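Local coordinates for protein DNA alpha-glucosyltransferase (Enterobacteria phage T4, PDB 1XV5) that is a bacteriophage glycosyltransferase of the GT-B clan, with two Rossmann-like domains facing each other across a cleft, modelled here with uridine-5'-diphosphate, at residues L302-L306 against N329-R333; L128-R133 against L151-Y156. All blocks are in the same frame, centred on the assembly; numbering follows the deposited sequence.

Interaction 1. Residues L302-L306 against N329-R333. With EDO (1,2-ethanediol), chain F.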
loop_
_atom_site.group_PDB
_atom_site.type_symbol
_atom_site.label_atom_id
_atom_site.label_comp_id
_atom_site.label_asym_id
_atom_site.label_seq_id
_atom_site.Cartn_x
_atom_site.Cartn_y
_atom_site.Cartn_z
ATOM N N LEU A 302 -11.164 -6.464 4.064
ATOM C CA LEU A 302 -10.923 -6.872 2.685
ATOM C C LEU A 302 -12.144 -6.922 1.776
ATOM O O LEU A 302 -13.126 -7.597 2.081
ATOM C CB LEU A 302 -10.238 -8.244 2.684
ATOM C CG LEU A 302 -8.903 -8.303 3.439
ATOM C CD1 LEU A 302 -8.454 -9.751 3.599
ATOM C CD2 LEU A 302 -7.848 -7.496 2.689
ATOM N N GLN A 303 -12.065 -6.213 0.652
ATOM C CA GLN A 303 -13.142 -6.198 -0.331
ATOM C C GLN A 303 -12.535 -6.520 -1.698
ATOM O O GLN A 303 -12.669 -7.645 -2.182
ATOM C CB GLN A 303 -13.853 -4.834 -0.349
ATOM C CG GLN A 303 -15.185 -4.855 -1.108
ATOM C CD GLN A 303 -16.129 -3.741 -0.678
ATOM O OE1 GLN A 303 -16.254 -3.446 0.511
ATOM N NE2 GLN A 303 -16.819 -3.135 -1.644
ATOM N N ARG A 304 -11.852 -5.551 -2.309
ATOM C CA ARG A 304 -11.207 -5.761 -3.611
ATOM C C ARG A 304 -9.749 -5.308 -3.602
ATOM O O ARG A 304 -9.005 -5.587 -4.531
ATOM C CB ARG A 304 -11.906 -4.957 -4.723
ATOM C CG ARG A 304 -13.330 -5.370 -5.073
ATOM C CD ARG A 304 -13.864 -4.482 -6.206
ATOM N NE ARG A 304 -13.897 -3.071 -5.820
ATOM C CZ ARG A 304 -14.010 -2.057 -6.676
ATOM N NH1 ARG A 304 -14.027 -0.806 -6.229
ATOM N NH2 ARG A 304 -14.099 -2.289 -7.979
ATOM N N SER A 305 -9.335 -4.616 -2.549
ATOM C CA SER A 305 -7.984 -4.079 -2.506
ATOM C C SER A 305 -6.796 -4.961 -2.144
ATOM O O SER A 305 -6.706 -5.474 -1.026
ATOM C CB SER A 305 -7.950 -2.858 -1.579
ATOM O OG SER A 305 -8.911 -1.893 -1.960
ATOM N N LEU A 306 -5.892 -5.142 -3.102
ATOM C CA LEU A 306 -4.649 -5.846 -2.824
ATOM C C LEU A 306 -3.799 -4.640 -2.443
ATOM O O LEU A 306 -4.228 -3.494 -2.634
ATOM C CB LEU A 306 -4.064 -6.515 -4.072
ATOM C CG LEU A 306 -4.568 -7.925 -4.383
ATOM C CD1 LEU A 306 -3.969 -8.393 -5.704
ATOM C CD2 LEU A 306 -4.185 -8.878 -3.243
ATOM N N ASN A 329 -10.560 -13.963 0.760
ATOM C CA ASN A 329 -11.375 -12.853 1.247
ATOM C C ASN A 329 -11.494 -11.668 0.294
ATOM O O ASN A 329 -12.306 -10.771 0.522
ATOM C CB ASN A 329 -10.825 -12.354 2.589
ATOM C CG ASN A 329 -10.918 -13.394 3.689
ATOM O OD1 ASN A 329 -10.204 -13.318 4.694
ATOM N ND2 ASN A 329 -11.806 -14.362 3.516
ATOM N N LEU A 330 -10.681 -11.649 -0.756
ATOM C CA LEU A 330 -10.726 -10.559 -1.725
ATOM C C LEU A 330 -11.450 -11.002 -2.989
ATOM O O LEU A 330 -11.372 -12.164 -3.378
ATOM C CB LEU A 330 -9.310 -10.099 -2.085
ATOM C CG LEU A 330 -8.593 -9.240 -1.041
ATOM C CD1 LEU A 330 -7.156 -9.024 -1.467
ATOM C CD2 LEU A 330 -9.322 -7.906 -0.885
ATOM N N LYS A 331 -12.146 -10.063 -3.624
ATOM C CA LYS A 331 -12.888 -10.346 -4.844
ATOM C C LYS A 331 -12.258 -9.691 -6.075
ATOM O O LYS A 331 -11.875 -8.521 -6.048
ATOM C CB LYS A 331 -14.336 -9.873 -4.702
ATOM C CG LYS A 331 -15.127 -10.589 -3.618
ATOM C CD LYS A 331 -16.586 -10.165 -3.648
ATOM C CE LYS A 331 -17.395 -10.838 -2.554
ATOM N NZ LYS A 331 -17.044 -10.329 -1.198
ATOM N N PHE A 332 -12.177 -10.468 -7.150
ATOM C CA PHE A 332 -11.607 -10.035 -8.426
ATOM C C PHE A 332 -12.412 -8.857 -8.978
ATOM O O PHE A 332 -13.638 -8.898 -9.020
ATOM C CB PHE A 332 -11.643 -11.230 -9.392
ATOM C CG PHE A 332 -10.883 -11.032 -10.675
ATOM C CD1 PHE A 332 -9.766 -10.202 -10.740
ATOM C CD2 PHE A 332 -11.246 -11.750 -11.810
ATOM C CE1 PHE A 332 -9.018 -10.097 -11.917
ATOM C CE2 PHE A 332 -10.512 -11.656 -12.988
ATOM C CZ PHE A 332 -9.392 -10.826 -13.044
ATOM N N ARG A 333 -11.719 -7.803 -9.396
ATOM C CA ARG A 333 -12.390 -6.618 -9.930
ATOM C C ARG A 333 -13.300 -6.956 -11.112
ATOM O O ARG A 333 -14.388 -6.394 -11.257
ATOM C CB ARG A 333 -11.348 -5.592 -10.383
ATOM C CG ARG A 333 -11.923 -4.231 -10.805
ATOM C CD ARG A 333 -10.852 -3.368 -11.480
ATOM N NE ARG A 333 -10.386 -3.990 -12.718
ATOM C CZ ARG A 333 -11.020 -3.911 -13.883
ATOM N NH1 ARG A 333 -12.151 -3.220 -13.986
ATOM N NH2 ARG A 333 -10.545 -4.557 -14.938
HETATM C C1 EDO F . -12.487 -3.864 -17.785
HETATM O O1 EDO F . -12.426 -5.090 -17.038
HETATM C C2 EDO F . -13.114 -2.726 -16.969
HETATM O O2 EDO F . -14.516 -2.941 -16.739
HETATM O O HOH W 1 -14.358 -9.422 -0.412
HETATM O O HOH W 2 -15.382 -4.357 -9.626
#

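Interaction 2. Residues L128-R133 against L151-Y156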
loop_
_atom_site.group_PDB
_atom_site.type_symbol
_atom_site.label_atom_id
_atom_site.label_comp_id
_atom_site.label_asym_id
_atom_site.label_seq_id
_atom_site.Cartn_x
_atom_site.Cartn_y
_atom_site.Cartn_z
ATOM N N LEU A 128 -9.765 14.345 11.132
ATOM C CA LEU A 128 -10.352 13.459 10.131
ATOM C C LEU A 128 -11.854 13.710 10.007
ATOM O O LEU A 128 -12.409 13.683 8.908
ATOM C CB LEU A 128 -10.107 11.993 10.494
ATOM C CG LEU A 128 -10.624 10.978 9.467
ATOM C CD1 LEU A 128 -10.020 11.277 8.100
ATOM C CD2 LEU A 128 -10.267 9.570 9.914
ATOM N N GLU A 129 -12.509 13.957 11.138
ATOM C CA GLU A 129 -13.944 14.214 11.136
ATOM C C GLU A 129 -14.268 15.453 10.313
ATOM O O GLU A 129 -15.184 15.439 9.493
ATOM C CB GLU A 129 -14.471 14.398 12.565
ATOM C CG GLU A 129 -15.972 14.661 12.619
ATOM C CD GLU A 129 -16.516 14.815 14.031
ATOM O OE1 GLU A 129 -17.747 14.973 14.171
ATOM O OE2 GLU A 129 -15.722 14.778 14.996
ATOM N N GLU A 130 -13.510 16.524 10.534
ATOM C CA GLU A 130 -13.725 17.770 9.808
ATOM C C GLU A 130 -13.456 17.575 8.323
ATOM O O GLU A 130 -14.103 18.184 7.474
ATOM C CB GLU A 130 -12.819 18.875 10.360
ATOM C CG GLU A 130 -13.216 19.359 11.747
ATOM C CD GLU A 130 -12.558 18.580 12.870
ATOM O OE1 GLU A 130 -12.275 17.377 12.694
ATOM O OE2 GLU A 130 -12.335 19.177 13.941
ATOM N N THR A 131 -12.492 16.715 8.021
ATOM C CA THR A 131 -12.133 16.428 6.642
ATOM C C THR A 131 -13.288 15.698 5.965
ATOM O O THR A 131 -13.670 16.018 4.835
ATOM C CB THR A 131 -10.869 15.549 6.583
ATOM O OG1 THR A 131 -9.799 16.210 7.271
ATOM C CG2 THR A 131 -10.460 15.293 5.137
ATOM N N VAL A 132 -13.840 14.717 6.667
ATOM C CA VAL A 132 -14.953 13.931 6.151
ATOM C C VAL A 132 -16.195 14.791 5.920
ATOM O O VAL A 132 -16.906 14.611 4.931
ATOM C CB VAL A 132 -15.309 12.778 7.121
ATOM C CG1 VAL A 132 -16.596 12.093 6.682
ATOM C CG2 VAL A 132 -14.166 11.770 7.161
ATOM N N ARG A 133 -16.449 15.733 6.823
ATOM C CA ARG A 133 -17.621 16.593 6.698
ATOM C C ARG A 133 -17.546 17.561 5.517
ATOM O O ARG A 133 -18.575 17.976 4.984
ATOM C CB ARG A 133 -17.844 17.364 8.001
ATOM C CG ARG A 133 -18.197 16.462 9.176
ATOM C CD ARG A 133 -18.413 17.248 10.461
ATOM N NE ARG A 133 -18.740 16.370 11.584
ATOM C CZ ARG A 133 -19.885 15.707 11.708
ATOM N NH1 ARG A 133 -20.827 15.821 10.781
ATOM N NH2 ARG A 133 -20.086 14.923 12.758
ATOM N N LEU A 151 -16.068 4.668 12.839
ATOM C CA LEU A 151 -15.938 6.121 12.801
ATOM C C LEU A 151 -17.109 6.849 12.152
ATOM O O LEU A 151 -17.626 7.816 12.711
ATOM C CB LEU A 151 -14.629 6.522 12.109
ATOM C CG LEU A 151 -13.344 6.305 12.917
ATOM C CD1 LEU A 151 -13.123 4.820 13.152
ATOM C CD2 LEU A 151 -12.162 6.901 12.168
ATOM N N MET A 152 -17.532 6.391 10.978
ATOM C CA MET A 152 -18.644 7.029 10.281
ATOM C C MET A 152 -19.923 7.041 11.111
ATOM O O MET A 152 -20.638 8.044 11.147
ATOM C CB MET A 152 -18.910 6.331 8.945
ATOM C CG MET A 152 -17.919 6.686 7.845
ATOM S SD MET A 152 -17.902 8.455 7.470
ATOM C CE MET A 152 -19.499 8.650 6.676
ATOM N N LYS A 153 -20.213 5.929 11.775
ATOM C CA LYS A 153 -21.413 5.847 12.594
ATOM C C LYS A 153 -21.242 6.652 13.872
ATOM O O LYS A 153 -22.221 7.011 14.525
ATOM C CB LYS A 153 -21.736 4.386 12.916
ATOM C CG LYS A 153 -22.097 3.577 11.677
ATOM C CD LYS A 153 -22.657 2.208 12.018
ATOM C CE LYS A 153 -23.104 1.485 10.753
ATOM N NZ LYS A 153 -23.744 0.173 11.041
ATOM N N GLU A 154 -19.992 6.949 14.212
ATOM C CA GLU A 154 -19.693 7.725 15.406
ATOM C C GLU A 154 -19.860 9.212 15.113
ATOM O O GLU A 154 -20.292 9.979 15.975
ATOM C CB GLU A 154 -18.266 7.446 15.875
ATOM C CG GLU A 154 -17.881 8.164 17.155
ATOM C CD GLU A 154 -16.496 7.782 17.640
ATOM O OE1 GLU A 154 -16.248 6.573 17.832
ATOM O OE2 GLU A 154 -15.659 8.689 17.831
ATOM N N TRP A 155 -19.519 9.616 13.895
ATOM C CA TRP A 155 -19.642 11.014 13.502
ATOM C C TRP A 155 -21.068 11.319 13.054
ATOM O O TRP A 155 -21.524 12.459 13.133
ATOM C CB TRP A 155 -18.667 11.345 12.366
ATOM C CG TRP A 155 -17.219 11.143 12.717
ATOM C CD1 TRP A 155 -16.600 11.490 13.885
ATOM C CD2 TRP A 155 -16.202 10.592 11.872
ATOM N NE1 TRP A 155 -15.259 11.189 13.819
ATOM C CE2 TRP A 155 -14.988 10.637 12.594
ATOM C CE3 TRP A 155 -16.198 10.065 10.573
ATOM C CZ2 TRP A 155 -13.780 10.174 12.060
ATOM C CZ3 TRP A 155 -14.996 9.605 10.043
ATOM C CH2 TRP A 155 -13.805 9.663 10.787
ATOM N N TYR A 156 -21.761 10.287 12.584
ATOM C CA TYR A 156 -23.138 10.410 12.118
ATOM C C TYR A 156 -23.973 9.356 12.840
ATOM O O TYR A 156 -24.398 8.365 12.244
ATOM C CB TYR A 156 -23.193 10.187 10.606
ATOM C CG TYR A 156 -22.372 11.185 9.824
ATOM C CD1 TYR A 156 -22.894 12.432 9.481
ATOM C CD2 TYR A 156 -21.058 10.898 9.455
ATOM C CE1 TYR A 156 -22.128 13.369 8.790
ATOM C CE2 TYR A 156 -20.282 11.826 8.766
ATOM C CZ TYR A 156 -20.823 13.060 8.436
ATOM O OH TYR A 156 -20.061 13.976 7.750
#

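Interaction 1. Residues L302-L306 against N329-R333
With chi1 at -76° and CG opposite its own carbonyl carbon, Leu330 sends its two methyls in among Leu302, Ser305 and Leu306. CD2 of Leu330 lies 3.7 Å from CB of Leu302, while CD1 of Leu330 presses on CD2 of Leu306 at 3.5 Å, tight for two carbons. A bend at the end of Lys331 (chi4 70°) brings its NZ back to a water at 2.9 Å, which also lies 2.6 Å from O of Asn329 and near O of Gln303. That carbonyl accepts the backbone bond joining the segments, Lys331 N to Gln303 O, at 2.9 Å and 160° at the hydrogen. Residues 302-306 lie in a loop and 329-333 run on from helix 324-329, both in the second Rossmann-like domain of the GT-B fold, on its side toward the first: Gln303 bonds to Asp143, and Ser305 to His141. Arg304 and Arg333 cross with tilted guanidinium planes. Arg304 NH2 donates at 2.9 Å to a second water, which donates to O of Arg333 at 2.8 Å. Glu394 meets the charge of Arg304, whereas Arg333 NH2 donates to O1 of an ethanediol, probably from the crystallisation liquor, at 2.9 Å, and also to Gln384 O.

Interaction 2. Residues L128-R133 against L151-Y156
Apolar packing centres on Trp155, which packs as a knob against helix 128-133, among Leu128, Glu129, Val132 and Arg133. CH2 of its six-membered ring meets CD2 of Leu128 edge-on at 3.6 Å, and CG2 of Val132 lies 3.7 Å from CZ3 of Trp155. The other Val132 methyl, CG1, faces SD of Met152.

A CH-pi contact adds to this. Glu129 has chi1 at 180° and an extended chain, which lays its methylenes across one face of the indole; CG stands 3.7 Å from the centroid of the five-membered ring of Trp155, and the carboxylate plane departs from the ring plane by only 19°. Residues 128-133 and 151-155 belong to helices on successive connections of the parallel sheet of the first Rossmann-like domain, before and after strand 137-140, and their segment axes cross at -80°, 11.2 Å apart.

Polar bonds gather on Arg133. It holds OE1 of Glu129 side-on with two nitrogens, in its own guanidinium plane; the NH2 to OE1 distance of this salt bridge is 2.7 Å, and OE1 receives NH2 with its anti lone pair. This two-nitrogen grip fixes the rotation of the Arg133 guanidinium beside Trp155. The same NH2 donates to O of Trp155 at 2.9 Å, tilted from the carbonyl plane.

An off-centre cation-pi contact puts CZ of Arg133 4.7 Å from the centroid of the Tyr156 ring.

Overall arrangement
The two contacts occupy different domains of the GT-B fold and share no secondary structure: their centres are 25 Å apart. Interaction 2 is largely buried, farther from the chain centre, and joins two helices mainly through side chains, with one bond from an arginine to a backbone carbonyl. Interaction 1, partly buried, joins a loop to a helix end by a backbone bond, bridging waters and a leucine cluster. Its place near the domain junction shows in partners from the first domain and in Leu306, whose side chain is about 8 Å from the bound uridine-5'-diphosphate. Arginine pairs with glutamate in both, inside one helix in interaction 2 but with Glu394, far along the chain, in interaction 1.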